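Side-chain contacts in BB0689 (Borrelia burgdorferi, PDB 4D53), which is an outer surface lipoprotein of the CAP superfamily whose biochemical function is not firmly established: residues 10-15 with 117-122; 14-19 with 89-94; 43-48 with 126-131; 66-71 with 76-81. One frame throughout, in Å; residues are numbered along the deposited sequence.

Interaction 1: 10-15 with 117-122; sequences KEDMKI and RLKTTD
The guanidinium of Arg117 meets Asp12 at its edge and Lys119 on one face, where CD of the lysine stands 3.9 Å above the plane, over the centre of the group. At the edge, NH1 of Arg117 donates to OD2 of Asp12 across 2.9 Å, completing a salt bridge. The bond is bent, 143° at the hydrogen, and the nitrogen reaches OD2 from above the carboxylate, 69° out of its plane. Carboxylate and guanidinium planes are 57° apart and NH1 and OD2 alone are in bonding contact, so the bridge is single-point and not coplanar. Arg117 brings its head this far because CG is anti to the backbone N and the chain continues extended to NE. Its NH2 has a separate salt bridge to Asp125 on the neighbouring strand 125-134, so two acidic residues grip two different nitrogens of the guanidinium. The contact lays the first turns of helix 10-26 over the end of strand 112-119, with 9.1 Å between the axes at closest approach. That helix forms one outer layer of the alpha-beta-alpha sandwich of the CAP fold. One residue on from Asp12, Met13, bent at both chi2 and chi3, places SD 3.8 Å from the backbone N of Arg117. Lys119 NZ stays 4.8 Å from OD2 of Asp12, close enough for a probable weak attraction without a direct bond.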
loop_
_atom_site.group_PDB
_atom_site.type_symbol
_atom_site.label_atom_id
_atom_site.label_comp_id
_atom_site.label_asym_id
_atom_site.label_seq_id
_atom_site.Cartn_x
_atom_site.Cartn_y
_atom_site.Cartn_z
ATOM N N LYS A 10 7.476 -2.769 11.026
ATOM C CA LYS A 10 7.307 -1.326 11.200
ATOM C C LYS A 10 8.440 -0.543 10.597
ATOM O O LYS A 10 8.214 0.515 9.939
ATOM C CB LYS A 10 7.178 -0.937 12.699
ATOM C CG LYS A 10 6.649 0.465 12.880
ATOM C CD LYS A 10 6.395 0.732 14.365
ATOM C CE LYS A 10 5.885 2.144 14.605
ATOM N NZ LYS A 10 6.354 2.548 15.966
ATOM N N GLU A 11 9.660 -0.995 10.848
ATOM C CA GLU A 11 10.809 -0.308 10.352
ATOM C C GLU A 11 10.908 -0.363 8.801
ATOM O O GLU A 11 11.272 0.652 8.124
ATOM C CB GLU A 11 12.067 -0.848 10.994
ATOM C CG GLU A 11 13.314 -0.084 10.636
ATOM C CD GLU A 11 13.283 1.381 11.099
ATOM O OE1 GLU A 11 12.802 1.680 12.246
ATOM O OE2 GLU A 11 13.710 2.233 10.263
ATOM N N ASP A 12 10.498 -1.494 8.247
ATOM C CA ASP A 12 10.426 -1.618 6.783
ATOM C C ASP A 12 9.545 -0.562 6.197
ATOM O O ASP A 12 9.954 0.064 5.205
ATOM C CB ASP A 12 9.912 -3.039 6.386
ATOM C CG ASP A 12 10.806 -4.167 6.868
ATOM O OD1 ASP A 12 11.971 -3.878 7.208
ATOM O OD2 ASP A 12 10.427 -5.358 6.700
ATOM N N MET A 13 8.343 -0.336 6.764
ATOM C CA MET A 13 7.430 0.618 6.225
ATOM C C MET A 13 7.937 2.023 6.407
ATOM O O MET A 13 7.673 2.859 5.567
ATOM C CB MET A 13 6.013 0.508 6.788
ATOM C CG MET A 13 5.225 -0.700 6.357
ATOM S SD MET A 13 5.044 -0.698 4.530
ATOM C CE MET A 13 4.373 0.892 4.293
ATOM N N LYS A 14 8.670 2.299 7.484
ATOM C CA LYS A 14 9.308 3.646 7.611
ATOM C C LYS A 14 10.301 3.917 6.467
ATOM O O LYS A 14 10.318 5.032 5.887
ATOM C CB LYS A 14 9.971 3.695 9.022
ATOM C CG LYS A 14 10.823 4.868 9.458
ATOM C CD LYS A 14 11.193 4.614 10.973
ATOM C CE LYS A 14 11.203 5.896 11.809
ATOM N NZ LYS A 14 12.078 6.945 11.186
ATOM N N ILE A 15 11.066 2.908 6.081
ATOM C CA ILE A 15 11.984 3.005 4.955
ATOM C C ILE A 15 11.197 3.259 3.673
ATOM O O ILE A 15 11.555 4.135 2.835
ATOM C CB ILE A 15 12.935 1.815 4.929
ATOM C CG1 ILE A 15 13.941 1.886 6.086
ATOM C CG2 ILE A 15 13.713 1.641 3.596
ATOM C CD1 ILE A 15 14.560 0.520 6.352
ATOM N N ARG A 117 3.443 -4.085 5.217
ATOM C CA ARG A 117 4.188 -5.198 4.711
ATOM C C ARG A 117 3.897 -6.422 5.585
ATOM O O ARG A 117 4.210 -6.449 6.771
ATOM C CB ARG A 117 5.670 -4.939 4.606
ATOM C CG ARG A 117 6.456 -6.051 3.924
ATOM C CD ARG A 117 7.939 -6.024 4.191
ATOM N NE ARG A 117 8.708 -6.855 3.263
ATOM C CZ ARG A 117 10.051 -6.870 3.146
ATOM N NH1 ARG A 117 10.838 -6.179 3.960
ATOM N NH2 ARG A 117 10.661 -7.613 2.233
ATOM N N LEU A 118 3.287 -7.421 4.977
ATOM C CA LEU A 118 3.132 -8.784 5.598
ATOM C C LEU A 118 4.295 -9.659 5.291
ATOM O O LEU A 118 4.676 -9.896 4.131
ATOM C CB LEU A 118 1.809 -9.412 5.149
ATOM C CG LEU A 118 1.684 -10.871 5.608
ATOM C CD1 LEU A 118 1.458 -10.899 7.119
ATOM C CD2 LEU A 118 0.506 -11.448 4.882
ATOM N N LYS A 119 5.047 -10.060 6.346
ATOM C CA LYS A 119 6.184 -10.932 6.163
ATOM C C LYS A 119 6.048 -12.010 7.225
ATOM O O LYS A 119 5.761 -11.706 8.416
ATOM C CB LYS A 119 7.405 -10.099 6.275
ATOM C CG LYS A 119 8.661 -10.679 5.786
ATOM C CD LYS A 119 9.768 -9.659 5.905
ATOM C CE LYS A 119 11.048 -10.451 5.702
ATOM N NZ LYS A 119 12.287 -9.645 5.782
ATOM N N THR A 120 6.030 -13.257 6.797
ATOM C CA THR A 120 5.676 -14.342 7.702
ATOM C C THR A 120 6.801 -15.319 7.789
ATOM O O THR A 120 7.731 -15.288 7.006
ATOM C CB THR A 120 4.496 -15.150 7.270
ATOM O OG1 THR A 120 4.864 -15.879 6.075
ATOM C CG2 THR A 120 3.298 -14.293 7.168
ATOM N N THR A 121 6.656 -16.234 8.739
ATOM C CA THR A 121 7.674 -17.247 8.972
ATOM C C THR A 121 7.679 -18.274 7.907
ATOM O O THR A 121 8.689 -18.927 7.752
ATOM C CB THR A 121 7.530 -17.901 10.387
ATOM O OG1 THR A 121 6.189 -18.326 10.644
ATOM C CG2 THR A 121 7.844 -16.851 11.418
ATOM N N ASP A 122 6.579 -18.393 7.160
ATOM C CA ASP A 122 6.502 -19.318 5.999
ATOM C C ASP A 122 6.708 -18.585 4.661
ATOM O O ASP A 122 6.189 -19.000 3.646
ATOM C CB ASP A 122 5.198 -20.192 6.030
ATOM C CG ASP A 122 3.926 -19.381 6.045
ATOM O OD1 ASP A 122 3.929 -18.132 6.258
ATOM O OD2 ASP A 122 2.852 -19.982 5.850
#

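Interaction 2: 14-19 with 89-94; sequences KILYSE and NRVVNA
Glu19 and Val92 mark the nearest backbone approach, 7.8 Å between their CA atoms, where helix 10-26 passes the first turn of helix 91-96. Their side chains slide past each other in opposite directions, and CG2 of Val92 comes to 3.3 Å from OE1 of Glu19. A chi1 of -162° swings CG of Glu19 to the far side from its amide nitrogen, and the extended remainder carries the carboxylate across to the start of the second helix. Two waters finish the link there. One donates to OE1 of Glu19 and accepts from N of Val92, 2.9 Å away, so the carboxylate reaches a backbone N-H indirectly. The other donates to both OE2 of Glu19 and O of Asn89. A negative group beside a helix N terminus is probably favourable electrostatically. The apolar part of the contact faces the sheet: both Leu16 and Val91 pack on Phe127, which puts the two helices on one face, as in the layered alpha-beta-alpha arrangement of CAP domains. Between the helices CD1 of Leu16 does the touching, 3.7 Å from CG2 of Val92 and 4.0 Å from CG1 of Val91, the latter side chain crossing it at about a right angle.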
loop_
_atom_site.group_PDB
_atom_site.type_symbol
_atom_site.label_atom_id
_atom_site.label_comp_id
_atom_site.label_asym_id
_atom_site.label_seq_id
_atom_site.Cartn_x
_atom_site.Cartn_y
_atom_site.Cartn_z
ATOM N N LYS A 14 8.670 2.299 7.484
ATOM C CA LYS A 14 9.308 3.646 7.611
ATOM C C LYS A 14 10.301 3.917 6.467
ATOM O O LYS A 14 10.318 5.032 5.887
ATOM C CB LYS A 14 9.971 3.695 9.022
ATOM C CG LYS A 14 10.823 4.868 9.458
ATOM C CD LYS A 14 11.193 4.614 10.973
ATOM C CE LYS A 14 11.203 5.896 11.809
ATOM N NZ LYS A 14 12.078 6.945 11.186
ATOM N N ILE A 15 11.066 2.908 6.081
ATOM C CA ILE A 15 11.984 3.005 4.955
ATOM C C ILE A 15 11.197 3.259 3.673
ATOM O O ILE A 15 11.555 4.135 2.835
ATOM C CB ILE A 15 12.935 1.815 4.929
ATOM C CG1 ILE A 15 13.941 1.886 6.086
ATOM C CG2 ILE A 15 13.713 1.641 3.596
ATOM C CD1 ILE A 15 14.560 0.520 6.352
ATOM N N LEU A 16 10.179 2.443 3.447
ATOM C CA LEU A 16 9.418 2.564 2.205
ATOM C C LEU A 16 8.740 3.934 2.076
ATOM O O LEU A 16 8.784 4.531 1.023
ATOM C CB LEU A 16 8.362 1.497 2.111
ATOM C CG LEU A 16 7.489 1.519 0.841
ATOM C CD1 LEU A 16 8.404 1.426 -0.391
ATOM C CD2 LEU A 16 6.517 0.327 0.845
ATOM N N TYR A 17 8.084 4.414 3.134
ATOM C CA TYR A 17 7.462 5.736 3.120
ATOM C C TYR A 17 8.477 6.815 2.763
ATOM O O TYR A 17 8.228 7.743 1.930
ATOM C CB TYR A 17 6.816 6.024 4.518
ATOM C CG TYR A 17 5.523 5.335 4.894
ATOM C CD1 TYR A 17 4.481 5.134 3.991
ATOM C CD2 TYR A 17 5.336 4.856 6.197
ATOM C CE1 TYR A 17 3.298 4.581 4.373
ATOM C CE2 TYR A 17 4.172 4.298 6.587
ATOM C CZ TYR A 17 3.153 4.134 5.700
ATOM O OH TYR A 17 1.981 3.576 6.135
ATOM N N SER A 18 9.620 6.713 3.367
ATOM C CA SER A 18 10.737 7.655 3.100
ATOM C C SER A 18 11.262 7.659 1.660
ATOM O O SER A 18 11.458 8.722 1.053
ATOM C CB SER A 18 11.865 7.353 4.106
ATOM O OG SER A 18 12.904 8.267 3.854
ATOM N N GLU A 19 11.399 6.466 1.076
ATOM C CA GLU A 19 11.719 6.314 -0.337
ATOM C C GLU A 19 10.663 6.889 -1.254
ATOM O O GLU A 19 11.010 7.659 -2.187
ATOM C CB GLU A 19 11.959 4.833 -0.658
ATOM C CG GLU A 19 12.696 4.744 -1.949
ATOM C CD GLU A 19 13.066 3.290 -2.350
ATOM O OE1 GLU A 19 12.542 2.309 -1.780
ATOM O OE2 GLU A 19 13.929 3.178 -3.209
ATOM N N ASN A 89 14.209 -3.113 -0.862
ATOM C CA ASN A 89 15.061 -2.206 -1.589
ATOM C C ASN A 89 14.921 -2.354 -3.098
ATOM O O ASN A 89 15.568 -1.662 -3.848
ATOM C CB ASN A 89 16.566 -2.290 -1.144
ATOM C CG ASN A 89 17.208 -3.603 -1.485
ATOM O OD1 ASN A 89 16.564 -4.524 -1.949
ATOM N ND2 ASN A 89 18.505 -3.707 -1.221
ATOM N N ARG A 90 13.986 -3.159 -3.535
ATOM C CA ARG A 90 13.653 -3.340 -4.954
ATOM C C ARG A 90 12.233 -2.987 -5.348
ATOM O O ARG A 90 11.908 -2.905 -6.541
ATOM C CB ARG A 90 13.883 -4.807 -5.356
ATOM C CG ARG A 90 15.357 -5.288 -5.311
ATOM C CD ARG A 90 16.384 -4.388 -5.991
ATOM N NE ARG A 90 17.580 -5.205 -6.331
ATOM C CZ ARG A 90 18.229 -5.259 -7.525
ATOM N NH1 ARG A 90 17.951 -4.423 -8.519
ATOM N NH2 ARG A 90 19.223 -6.158 -7.724
ATOM N N VAL A 91 11.359 -2.812 -4.381
ATOM C CA VAL A 91 9.945 -2.709 -4.662
ATOM C C VAL A 91 9.546 -1.407 -5.382
ATOM O O VAL A 91 8.674 -1.418 -6.301
ATOM C CB VAL A 91 9.065 -3.035 -3.465
ATOM C CG1 VAL A 91 9.080 -1.951 -2.384
ATOM C CG2 VAL A 91 7.631 -3.267 -3.913
ATOM N N VAL A 92 10.171 -0.292 -5.056
ATOM C CA VAL A 92 9.776 0.969 -5.672
ATOM C C VAL A 92 10.119 0.889 -7.168
ATOM O O VAL A 92 9.318 1.222 -8.004
ATOM C CB VAL A 92 10.458 2.202 -4.998
ATOM C CG1 VAL A 92 10.250 3.442 -5.835
ATOM C CG2 VAL A 92 9.799 2.350 -3.651
ATOM N N ASN A 93 11.294 0.392 -7.482
ATOM C CA ASN A 93 11.634 0.240 -8.881
ATOM C C ASN A 93 10.775 -0.768 -9.594
ATOM O O ASN A 93 10.425 -0.538 -10.774
ATOM C CB ASN A 93 13.111 -0.057 -9.085
ATOM C CG ASN A 93 13.967 1.204 -8.908
ATOM O OD1 ASN A 93 13.509 2.307 -9.141
ATOM N ND2 ASN A 93 15.193 1.031 -8.540
ATOM N N ALA A 94 10.373 -1.843 -8.891
ATOM C CA ALA A 94 9.464 -2.770 -9.531
ATOM C C ALA A 94 8.082 -2.114 -9.879
ATOM O O ALA A 94 7.469 -2.336 -10.986
ATOM C CB ALA A 94 9.287 -3.995 -8.637
HETATM O O HOH W 1 12.353 -0.039 -3.119
HETATM O O HOH W 2 15.633 1.139 -2.512
#

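Interaction 3: 43-48 with 126-131; sequences KEYAIK and IFVVLF
A single methyl, CG2 of Val128, carries most of the contact with Ala46, lying 3.6 Å from its CB and 3.7 Å from its CA. The valine torsion explains this: chi1 of 176° sets CG1 opposite the backbone N and leaves CG2 beside that N, directed at the helix. The small side chain of Ala46 is consistent with the close approach of this segment of helix 36-52, 8.1 Å between the axes. The same methyl lies at a looser 4.5 Å from CD2 of Tyr45, oblique to the ring, whose hydroxyl is engaged by Thr56 O and Leu59 N. In Ile126, CG1 sits beside the backbone N (chi1 -65°) and the extended chi2 carries CD1 to 4.2 Å from the carbonyl O of Ala46. Alternation along the strand sends Ile126 and Val128 to this helix while Phe127 turns to the other face of the sheet. Such a two-faced central strand, with helix 36-52 on one side and helices 10-26 and 91-96 on the other, belongs to the alpha-beta-alpha sandwich of CAP proteins.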
loop_
_atom_site.group_PDB
_atom_site.type_symbol
_atom_site.label_atom_id
_atom_site.label_comp_id
_atom_site.label_asym_id
_atom_site.label_seq_id
_atom_site.Cartn_x
_atom_site.Cartn_y
_atom_site.Cartn_z
ATOM N N LYS A 43 -3.250 -3.175 6.236
ATOM C CA LYS A 43 -2.878 -4.302 7.006
ATOM C C LYS A 43 -3.908 -5.446 6.981
ATOM O O LYS A 43 -3.553 -6.601 6.769
ATOM C CB LYS A 43 -2.559 -3.915 8.480
ATOM C CG LYS A 43 -2.126 -5.092 9.343
ATOM C CD LYS A 43 -1.811 -4.642 10.804
ATOM C CE LYS A 43 -1.216 -5.764 11.635
ATOM N NZ LYS A 43 -0.918 -5.295 13.004
ATOM N N GLU A 44 -5.167 -5.079 7.092
ATOM C CA GLU A 44 -6.244 -6.093 7.106
ATOM C C GLU A 44 -6.296 -6.824 5.783
ATOM O O GLU A 44 -6.429 -8.063 5.712
ATOM C CB GLU A 44 -7.584 -5.423 7.352
ATOM C CG GLU A 44 -7.690 -4.954 8.807
ATOM C CD GLU A 44 -9.112 -4.519 9.252
ATOM O OE1 GLU A 44 -10.122 -4.662 8.460
ATOM O OE2 GLU A 44 -9.140 -4.036 10.428
ATOM N N TYR A 45 -6.132 -6.024 4.727
ATOM C CA TYR A 45 -6.127 -6.615 3.342
ATOM C C TYR A 45 -4.894 -7.473 3.059
ATOM O O TYR A 45 -5.017 -8.583 2.499
ATOM C CB TYR A 45 -6.298 -5.509 2.305
ATOM C CG TYR A 45 -6.731 -6.095 0.968
ATOM C CD1 TYR A 45 -7.873 -6.877 0.850
ATOM C CD2 TYR A 45 -5.982 -5.854 -0.214
ATOM C CE1 TYR A 45 -8.283 -7.371 -0.363
ATOM C CE2 TYR A 45 -6.387 -6.339 -1.426
ATOM C CZ TYR A 45 -7.551 -7.106 -1.519
ATOM O OH TYR A 45 -7.990 -7.580 -2.739
ATOM N N ALA A 46 -3.709 -7.020 3.484
ATOM C CA ALA A 46 -2.518 -7.761 3.260
ATOM C C ALA A 46 -2.645 -9.164 3.909
ATOM O O ALA A 46 -2.238 -10.221 3.349
ATOM C CB ALA A 46 -1.297 -7.041 3.835
ATOM N N ILE A 47 -3.194 -9.178 5.135
ATOM C CA ILE A 47 -3.355 -10.476 5.871
ATOM C C ILE A 47 -4.334 -11.444 5.117
ATOM O O ILE A 47 -4.045 -12.621 4.969
ATOM C CB ILE A 47 -3.812 -10.179 7.323
ATOM C CG1 ILE A 47 -2.576 -9.639 8.094
ATOM C CG2 ILE A 47 -4.407 -11.457 7.989
ATOM C CD1 ILE A 47 -2.967 -9.003 9.417
ATOM N N LYS A 48 -5.400 -10.892 4.567
ATOM C CA LYS A 48 -6.355 -11.670 3.741
ATOM C C LYS A 48 -5.720 -12.213 2.486
ATOM O O LYS A 48 -5.964 -13.385 2.120
ATOM C CB LYS A 48 -7.576 -10.910 3.411
ATOM C CG LYS A 48 -8.383 -10.562 4.606
ATOM C CD LYS A 48 -9.753 -10.089 4.141
ATOM C CE LYS A 48 -10.644 -9.832 5.347
ATOM N NZ LYS A 48 -11.716 -8.950 4.856
ATOM N N ILE A 126 4.336 -9.565 1.357
ATOM C CA ILE A 126 3.332 -8.824 0.597
ATOM C C ILE A 126 3.343 -7.373 1.018
ATOM O O ILE A 126 3.243 -7.078 2.237
ATOM C CB ILE A 126 1.936 -9.390 0.795
ATOM C CG1 ILE A 126 1.861 -10.843 0.207
ATOM C CG2 ILE A 126 0.876 -8.534 0.127
ATOM C CD1 ILE A 126 0.535 -11.536 0.461
ATOM N N PHE A 127 3.501 -6.411 0.211
ATOM C CA PHE A 127 3.136 -4.974 0.290
ATOM C C PHE A 127 1.755 -4.670 -0.208
ATOM O O PHE A 127 1.316 -5.108 -1.334
ATOM C CB PHE A 127 4.152 -4.140 -0.492
ATOM C CG PHE A 127 5.543 -4.193 0.074
ATOM C CD1 PHE A 127 5.910 -3.373 1.127
ATOM C CD2 PHE A 127 6.484 -5.064 -0.448
ATOM C CE1 PHE A 127 7.188 -3.422 1.650
ATOM C CE2 PHE A 127 7.764 -5.115 0.070
ATOM C CZ PHE A 127 8.117 -4.294 1.121
ATOM N N VAL A 128 1.079 -3.934 0.714
ATOM C CA VAL A 128 -0.132 -3.221 0.297
ATOM C C VAL A 128 0.041 -1.737 0.582
ATOM O O VAL A 128 0.218 -1.368 1.776
ATOM C CB VAL A 128 -1.426 -3.739 0.978
ATOM C CG1 VAL A 128 -2.668 -2.914 0.590
ATOM C CG2 VAL A 128 -1.655 -5.255 0.747
ATOM N N VAL A 129 -0.083 -0.878 -0.450
ATOM C CA VAL A 129 0.057 0.592 -0.237
ATOM C C VAL A 129 -1.137 1.289 -0.810
ATOM O O VAL A 129 -1.492 1.081 -1.947
ATOM C CB VAL A 129 1.406 1.162 -0.698
ATOM C CG1 VAL A 129 1.489 2.684 -0.451
ATOM C CG2 VAL A 129 2.580 0.382 -0.125
ATOM N N LEU A 130 -1.824 2.081 0.017
ATOM C CA LEU A 130 -3.005 2.802 -0.334
ATOM C C LEU A 130 -2.737 4.326 -0.321
ATOM O O LEU A 130 -1.975 4.810 0.498
ATOM C CB LEU A 130 -4.116 2.544 0.700
ATOM C CG LEU A 130 -4.513 1.050 0.908
ATOM C CD1 LEU A 130 -5.582 0.784 2.021
ATOM C CD2 LEU A 130 -5.044 0.504 -0.393
ATOM N N PHE A 131 -3.433 4.988 -1.223
ATOM C CA PHE A 131 -3.405 6.424 -1.381
ATOM C C PHE A 131 -4.838 6.910 -1.347
ATOM O O PHE A 131 -5.785 6.252 -1.882
ATOM C CB PHE A 131 -2.778 6.856 -2.730
ATOM C CG PHE A 131 -1.386 6.350 -2.972
ATOM C CD1 PHE A 131 -1.184 5.056 -3.387
ATOM C CD2 PHE A 131 -0.299 7.151 -2.801
ATOM C CE1 PHE A 131 0.091 4.565 -3.554
ATOM C CE2 PHE A 131 0.976 6.707 -3.018
ATOM C CZ PHE A 131 1.196 5.379 -3.366
#

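Interaction 4: 66-71 with 76-81; sequences QRIHKY and NLTREI
The charged part of the contact is a salt bridge between Arg67 and Glu80. NH2 of Arg67 donates to OE2 of Glu80 over 3.0 Å at 160°, nearly straight, on the syn side, 22° out of the carboxylate plane and close to the guanidinium plane; the two planes are only 15° apart. A water runs alongside, accepting from NE of Arg67 at 2.9 Å and donating to OE2 of Glu80 at 2.6 Å. The bend of the arginine at chi3 turns this edge to the strand. The van der Waals part is Ile68 against Thr78, tip to tip: methyl CD1 of Ile68 is modelled 3.0 Å from hydroxyl OG1 of Thr78, so short that the exact spacing is doubtful. OG1 of Thr78 bonds to Phe131 O on the next strand. Arg67 NH1 bonds to Thr62 OG1 and NH2 also to His57 O, and the guanidinium makes a cation-pi contact with Tyr45. With arginine and water on OE2 and His57 ND1 on OE1, three bonds should limit the rotation of the Glu80 carboxylate.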
loop_
_atom_site.group_PDB
_atom_site.type_symbol
_atom_site.label_atom_id
_atom_site.label_comp_id
_atom_site.label_asym_id
_atom_site.label_seq_id
_atom_site.Cartn_x
_atom_site.Cartn_y
_atom_site.Cartn_z
ATOM N N GLN A 66 -14.181 0.496 -1.418
ATOM C CA GLN A 66 -15.117 -0.150 -0.528
ATOM C C GLN A 66 -14.436 -0.610 0.731
ATOM O O GLN A 66 -14.977 -0.505 1.811
ATOM C CB GLN A 66 -15.677 -1.309 -1.332
ATOM C CG GLN A 66 -16.752 -2.195 -0.821
ATOM C CD GLN A 66 -17.307 -3.078 -1.972
ATOM O OE1 GLN A 66 -17.196 -2.745 -3.186
ATOM N NE2 GLN A 66 -17.908 -4.213 -1.588
ATOM N N ARG A 67 -13.198 -1.126 0.625
ATOM C CA ARG A 67 -12.490 -1.560 1.793
ATOM C C ARG A 67 -12.172 -0.362 2.704
ATOM O O ARG A 67 -12.192 -0.488 3.906
ATOM C CB ARG A 67 -11.182 -2.291 1.423
ATOM C CG ARG A 67 -11.495 -3.667 0.899
ATOM C CD ARG A 67 -10.310 -4.572 0.714
ATOM N NE ARG A 67 -9.393 -4.081 -0.283
ATOM C CZ ARG A 67 -9.487 -4.329 -1.603
ATOM N NH1 ARG A 67 -10.469 -5.032 -2.130
ATOM N NH2 ARG A 67 -8.597 -3.839 -2.439
ATOM N N ILE A 68 -11.823 0.772 2.120
ATOM C CA ILE A 68 -11.556 1.960 2.927
ATOM C C ILE A 68 -12.894 2.500 3.526
ATOM O O ILE A 68 -12.919 2.884 4.698
ATOM C CB ILE A 68 -10.873 3.074 2.127
ATOM C CG1 ILE A 68 -9.467 2.587 1.668
ATOM C CG2 ILE A 68 -10.726 4.328 3.018
ATOM C CD1 ILE A 68 -8.860 3.380 0.550
ATOM N N HIS A 69 -13.956 2.484 2.735
ATOM C CA HIS A 69 -15.268 2.986 3.227
ATOM C C HIS A 69 -15.851 2.185 4.356
ATOM O O HIS A 69 -16.725 2.655 5.052
ATOM C CB HIS A 69 -16.289 3.085 2.145
ATOM C CG HIS A 69 -16.117 4.273 1.294
ATOM N ND1 HIS A 69 -16.848 4.474 0.146
ATOM C CD2 HIS A 69 -15.252 5.306 1.383
ATOM C CE1 HIS A 69 -16.463 5.601 -0.421
ATOM N NE2 HIS A 69 -15.487 6.118 0.307
ATOM N N LYS A 70 -15.342 1.002 4.599
ATOM C CA LYS A 70 -15.763 0.269 5.778
ATOM C C LYS A 70 -15.384 0.966 7.070
ATOM O O LYS A 70 -16.046 0.793 8.074
ATOM C CB LYS A 70 -15.173 -1.145 5.751
ATOM C CG LYS A 70 -15.050 -1.836 7.089
ATOM C CD LYS A 70 -14.707 -3.317 6.909
ATOM C CE LYS A 70 -14.651 -4.070 8.234
ATOM N NZ LYS A 70 -14.133 -5.453 7.998
ATOM N N TYR A 71 -14.296 1.728 7.060
ATOM C CA TYR A 71 -13.892 2.477 8.205
ATOM C C TYR A 71 -14.079 3.944 8.056
ATOM O O TYR A 71 -14.150 4.617 9.086
ATOM C CB TYR A 71 -12.448 2.234 8.494
ATOM C CG TYR A 71 -12.227 0.834 8.888
ATOM C CD1 TYR A 71 -12.748 0.355 10.093
ATOM C CD2 TYR A 71 -11.554 -0.052 8.056
ATOM C CE1 TYR A 71 -12.576 -0.954 10.472
ATOM C CE2 TYR A 71 -11.342 -1.367 8.446
ATOM C CZ TYR A 71 -11.860 -1.811 9.655
ATOM O OH TYR A 71 -11.731 -3.118 10.055
ATOM N N ASN A 76 -13.019 10.068 -0.980
ATOM C CA ASN A 76 -13.753 10.099 -2.228
ATOM C C ASN A 76 -12.840 9.832 -3.379
ATOM O O ASN A 76 -13.288 9.807 -4.507
ATOM C CB ASN A 76 -14.473 11.452 -2.425
ATOM C CG ASN A 76 -13.519 12.640 -2.434
ATOM O OD1 ASN A 76 -12.412 12.578 -1.927
ATOM N ND2 ASN A 76 -13.972 13.740 -2.991
ATOM N N LEU A 77 -11.564 9.601 -3.119
ATOM C CA LEU A 77 -10.691 9.199 -4.212
ATOM C C LEU A 77 -9.621 8.321 -3.623
ATOM O O LEU A 77 -9.045 8.717 -2.627
ATOM C CB LEU A 77 -10.028 10.396 -4.787
ATOM C CG LEU A 77 -9.659 10.189 -6.241
ATOM C CD1 LEU A 77 -9.889 11.546 -6.949
ATOM C CD2 LEU A 77 -8.241 9.629 -6.297
ATOM N N THR A 78 -9.336 7.170 -4.258
ATOM C CA THR A 78 -8.327 6.252 -3.722
ATOM C C THR A 78 -7.551 5.458 -4.785
ATOM O O THR A 78 -8.068 5.258 -5.910
ATOM C CB THR A 78 -8.990 5.285 -2.772
ATOM O OG1 THR A 78 -7.955 4.605 -2.042
ATOM C CG2 THR A 78 -9.853 4.283 -3.553
ATOM N N ARG A 79 -6.309 5.041 -4.456
ATOM C CA ARG A 79 -5.542 4.090 -5.308
ATOM C C ARG A 79 -4.884 3.045 -4.432
ATOM O O ARG A 79 -4.554 3.349 -3.267
ATOM C CB ARG A 79 -4.420 4.740 -6.026
ATOM C CG ARG A 79 -4.936 5.792 -6.993
ATOM C CD ARG A 79 -3.907 6.835 -7.127
ATOM N NE ARG A 79 -4.372 7.938 -7.974
ATOM C CZ ARG A 79 -4.492 7.839 -9.279
ATOM N NH1 ARG A 79 -4.221 6.685 -9.878
ATOM N NH2 ARG A 79 -4.815 8.900 -9.998
ATOM N N GLU A 80 -4.594 1.895 -5.040
ATOM C CA GLU A 80 -3.992 0.759 -4.311
ATOM C C GLU A 80 -2.911 0.159 -5.162
ATOM O O GLU A 80 -3.148 -0.098 -6.380
ATOM C CB GLU A 80 -5.054 -0.284 -4.032
ATOM C CG GLU A 80 -4.465 -1.560 -3.408
ATOM C CD GLU A 80 -5.569 -2.556 -3.044
ATOM O OE1 GLU A 80 -5.989 -3.355 -3.936
ATOM O OE2 GLU A 80 -5.988 -2.536 -1.854
ATOM N N ILE A 81 -1.734 -0.094 -4.584
ATOM C CA ILE A 81 -0.708 -0.873 -5.231
ATOM C C ILE A 81 -0.315 -2.069 -4.350
ATOM O O ILE A 81 -0.210 -1.899 -3.125
ATOM C CB ILE A 81 0.546 -0.037 -5.624
ATOM C CG1 ILE A 81 1.145 0.669 -4.437
ATOM C CG2 ILE A 81 0.173 1.091 -6.683
ATOM C CD1 ILE A 81 2.423 1.504 -4.623
HETATM O O HOH W 3 -7.188 -2.384 0.489
#

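From the N terminus, helix 10-26 opens two contacts in succession: interaction 1 closes a long loop onto strand 112-119, and interaction 2 a shorter one onto helix 91-96. Helix 36-52 comes next and closes in interaction 3 on strand 125-134, so its loop crosses both of the earlier ones. Interaction 4 is a local closure, from helix 64-69 to strand 75-84, lying within all three. Interactions 1 and 2 tie the helical layer on one face to the sheet and to itself. Interaction 3 ties helix 36-52, on the other face, to the inner strand 125-134. Leu118 N bonds to Ile126 O between interactions 1 and 3, and Glu44 OE1 to Tyr71 OH between interactions 3 and 4.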